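Local structure of helianthamide (Stichodactyla helianthus, 4X0N) at residues B[4-9]-B[31-36]. The protein is a small disulfide-rich sea anemone protein of the beta-defensin fold that inhibits pancreatic alpha-amylase. Sequence-based numbering, arbitrary orientation.
Sequences NSCYIY and GVCEGH
Cys-6 and Cys-33 bring two disulfides of a beta-defensin fold side by side. Cys-6 opens the edge strand 6-9. Cys-33 ends a short 3-10 segment, 31-33, in the loop that leads to strand 37-40. Both half-cystines are buried.

Cys-6 can be followed outward. Its CB points toward the loop and meets two groups there. Val-32 CG2 lies 4.0 Å from Cys-6 CB, and Cys-33 SG lies 3.9 Å from the same carbon. One atom further on, Cys-6 SG stands 3.9 Å from Cys-33 SG. That is a van der Waals contact and not a bond. Each sulfur is bonded to a different partner: Cys-6 to Cys-38, Cys-33 to Cys-16 of strand 12-17. The two crosslinks therefore pack against each other. The first torsion of Cys-33 (chi1 -71°) puts its SG beside its own backbone N, where it faces Cys-6.

Val-32 is exposed. Only its CG2 branch reaches strand 6-9 and the residue before it. No hydrogen bond joins the two segments, and the contact across them is apolar. The backbone of Cys-6 bonds to Gly-14 of strand 12-17, and Met-30 touches the Cys-6 side chain. Ser-5 OG and Tyr-9 OH hydrogen-bond to side chains of the other protein chain, so the disulfide pair adjoins a segment that takes part in binding.

The loop is shaped by its own backbone. Glu-34 N bonds to Gly-31 O at 3.1 Å. A type I' turn then runs from Cys-33 to His-36, with a weak bond from His-36 N to Cys-33 O. Gly-35 has a phi of 103°, a backbone shape that calls for glycine. Just ahead of strand 6-9, Val-32 CG2 also rests 3.8 Å from the carbonyl O of Ser-5.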
ATOM      1  N   ASN B   4      -8.034 -19.519  -7.474  1.00 27.49           N
ATOM      2  CA  ASN B   4      -7.426 -20.053  -6.264  1.00 27.56           C
ATOM      3  C   ASN B   4      -5.978 -19.634  -6.102  1.00 26.51           C
ATOM      4  O   ASN B   4      -5.166 -19.747  -7.020  1.00 28.67           O
ATOM      5  CB  ASN B   4      -7.594 -21.570  -6.126  1.00 24.53           C
ATOM      6  CG  ASN B   4      -6.853 -22.347  -7.192  1.00 30.95           C
ATOM      7  OD1 ASN B   4      -6.469 -21.801  -8.227  1.00 28.44           O
ATOM      8  ND2 ASN B   4      -6.661 -23.639  -6.951  1.00 34.71           N
ATOM      9  N   SER B   5      -5.675 -19.143  -4.911  1.00 24.05           N
ATOM     10  CA  SER B   5      -4.435 -18.451  -4.649  1.00 19.79           C
ATOM     11  C   SER B   5      -4.446 -18.148  -3.169  1.00 18.09           C
ATOM     12  O   SER B   5      -5.441 -17.650  -2.643  1.00 14.19           O
ATOM     13  CB  SER B   5      -4.405 -17.147  -5.442  1.00 20.48           C
ATOM     14  OG  SER B   5      -3.221 -16.419  -5.174  1.00 21.94           O
ATOM     15  N   CYS B   6      -3.353 -18.452  -2.485  1.00 17.20           N
ATOM     16  CA  CYS B   6      -3.297 -18.147  -1.065  1.00 16.85           C
ATOM     17  C   CYS B   6      -1.975 -17.480  -0.735  1.00 18.84           C
ATOM     18  O   CYS B   6      -0.924 -18.114  -0.695  1.00 14.35           O
ATOM     19  CB  CYS B   6      -3.519 -19.415  -0.232  1.00 17.08           C
ATOM     20  SG  CYS B   6      -2.719 -20.900  -0.875  1.00 13.65           S
ATOM     21  N   TYR B   7      -2.060 -16.175  -0.496  1.00 20.13           N
ATOM     22  CA  TYR B   7      -0.896 -15.346  -0.233  1.00 13.72           C
ATOM     23  C   TYR B   7      -0.408 -15.555   1.188  1.00 13.33           C
ATOM     24  O   TYR B   7      -1.193 -15.564   2.132  1.00 16.07           O
ATOM     25  CB  TYR B   7      -1.234 -13.869  -0.444  1.00 13.99           C
ATOM     26  CG  TYR B   7      -0.107 -12.932  -0.074  1.00 14.44           C
ATOM     27  CD1 TYR B   7       0.924 -12.668  -0.964  1.00 14.69           C
ATOM     28  CD2 TYR B   7      -0.073 -12.316   1.168  1.00 13.11           C
ATOM     29  CE1 TYR B   7       1.958 -11.813  -0.626  1.00 16.63           C
ATOM     30  CE2 TYR B   7       0.954 -11.461   1.516  1.00 15.56           C
ATOM     31  CZ  TYR B   7       1.968 -11.212   0.617  1.00 14.54           C
ATOM     32  OH  TYR B   7       2.987 -10.361   0.970  1.00 11.97           O
ATOM     33  N   ILE B   8       0.902 -15.721   1.329  1.00 14.02           N
ATOM     34  CA  ILE B   8       1.512 -15.962   2.630  1.00 15.35           C
ATOM     35  C   ILE B   8       2.411 -14.803   3.033  1.00 13.94           C
ATOM     36  O   ILE B   8       2.236 -14.207   4.096  1.00 18.57           O
ATOM     37  CB  ILE B   8       2.281 -17.294   2.668  1.00 15.50           C
ATOM     38  CG1 ILE B   8       1.329 -18.458   2.391  1.00 14.11           C
ATOM     39  CG2 ILE B   8       2.977 -17.473   4.010  1.00 10.29           C
ATOM     40  CD1 ILE B   8       2.006 -19.798   2.364  1.00 11.83           C
ATOM     41  N   TYR B   9       3.369 -14.484   2.172  1.00 13.63           N
ATOM     42  CA  TYR B   9       4.284 -13.381   2.421  1.00 13.30           C
ATOM     43  C   TYR B   9       4.928 -12.962   1.100  1.00 11.94           C
ATOM     44  O   TYR B   9       4.702 -13.597   0.071  1.00 13.53           O
ATOM     45  CB  TYR B   9       5.347 -13.782   3.453  1.00 10.74           C
ATOM     46  CG  TYR B   9       6.191 -12.622   3.928  1.00 12.15           C
ATOM     47  CD1 TYR B   9       5.617 -11.561   4.617  1.00 14.05           C
ATOM     48  CD2 TYR B   9       7.553 -12.574   3.670  1.00  9.48           C
ATOM     49  CE1 TYR B   9       6.374 -10.494   5.048  1.00 10.94           C
ATOM     50  CE2 TYR B   9       8.321 -11.507   4.095  1.00 11.25           C
ATOM     51  CZ  TYR B   9       7.724 -10.470   4.786  1.00 11.49           C
ATOM     52  OH  TYR B   9       8.475  -9.398   5.210  1.00 11.77           O
ATOM     53  N   GLY B  31      -8.266 -18.905   5.591  1.00 22.63           N
ATOM     54  CA  GLY B  31      -9.642 -18.664   5.192  1.00 21.42           C
ATOM     55  C   GLY B  31      -9.985 -18.824   3.721  1.00 20.98           C
ATOM     56  O   GLY B  31     -11.049 -19.346   3.385  1.00 20.18           O
ATOM     57  N   VAL B  32      -9.097 -18.373   2.840  1.00 15.56           N
ATOM     58  CA  VAL B  32      -9.404 -18.350   1.412  1.00 17.27           C
ATOM     59  C   VAL B  32      -9.379 -19.730   0.764  1.00 17.72           C
ATOM     60  O   VAL B  32      -9.880 -19.908  -0.345  1.00 16.40           O
ATOM     61  CB  VAL B  32      -8.460 -17.413   0.628  1.00 19.39           C
ATOM     62  CG1 VAL B  32      -8.656 -15.972   1.070  1.00 28.66           C
ATOM     63  CG2 VAL B  32      -7.012 -17.847   0.803  1.00 16.76           C
ATOM     64  N   CYS B  33      -8.795 -20.703   1.457  1.00 16.34           N
ATOM     65  CA  CYS B  33      -8.796 -22.079   0.975  1.00 17.27           C
ATOM     66  C   CYS B  33     -10.078 -22.805   1.377  1.00 22.23           C
ATOM     67  O   CYS B  33     -10.402 -23.857   0.822  1.00 23.97           O
ATOM     68  CB  CYS B  33      -7.566 -22.833   1.489  1.00 17.16           C
ATOM     69  SG  CYS B  33      -6.012 -22.317   0.718  1.00 18.02           S
ATOM     70  N   GLU B  34     -10.792 -22.237   2.347  1.00 20.27           N
ATOM     71  CA  GLU B  34     -12.103 -22.737   2.753  1.00 20.09           C
ATOM     72  C   GLU B  34     -12.061 -24.175   3.272  1.00 20.46           C
ATOM     73  O   GLU B  34     -12.893 -25.003   2.900  1.00 18.04           O
ATOM     74  CB  GLU B  34     -13.107 -22.603   1.605  1.00 21.48           C
ATOM     75  CG  GLU B  34     -13.445 -21.159   1.266  1.00 23.70           C
ATOM     76  CD  GLU B  34     -14.150 -21.019  -0.066  1.00 31.01           C
ATOM     77  OE1 GLU B  34     -13.858 -21.820  -0.980  1.00 34.50           O
ATOM     78  OE2 GLU B  34     -14.995 -20.108  -0.200  1.00 38.21           O
ATOM     79  N   GLY B  35     -11.089 -24.464   4.132  1.00 21.95           N
ATOM     80  CA  GLY B  35     -10.929 -25.800   4.676  1.00 19.02           C
ATOM     81  C   GLY B  35      -9.790 -26.574   4.039  1.00 21.21           C
ATOM     82  O   GLY B  35      -9.306 -27.557   4.602  1.00 19.90           O
ATOM     83  N   HIS B  36      -9.360 -26.135   2.862  1.00 19.18           N
ATOM     84  CA  HIS B  36      -8.253 -26.787   2.177  1.00 17.67           C
ATOM     85  C   HIS B  36      -6.913 -26.335   2.749  1.00 17.48           C
ATOM     86  O   HIS B  36      -6.854 -25.459   3.611  1.00 17.81           O
ATOM     87  CB  HIS B  36      -8.293 -26.457   0.685  1.00 19.68           C
ATOM     88  CG  HIS B  36      -9.147 -27.395  -0.117  1.00 21.95           C
ATOM     89  ND1 HIS B  36      -9.595 -28.595   0.375  1.00 21.81           N
ATOM     90  CD2 HIS B  36      -9.621 -27.295  -1.382  1.00 24.55           C
ATOM     91  CE1 HIS B  36     -10.318 -29.205  -0.553  1.00 22.66           C
ATOM     92  NE2 HIS B  36     -10.348 -28.440  -1.623  1.00 29.57           N
TER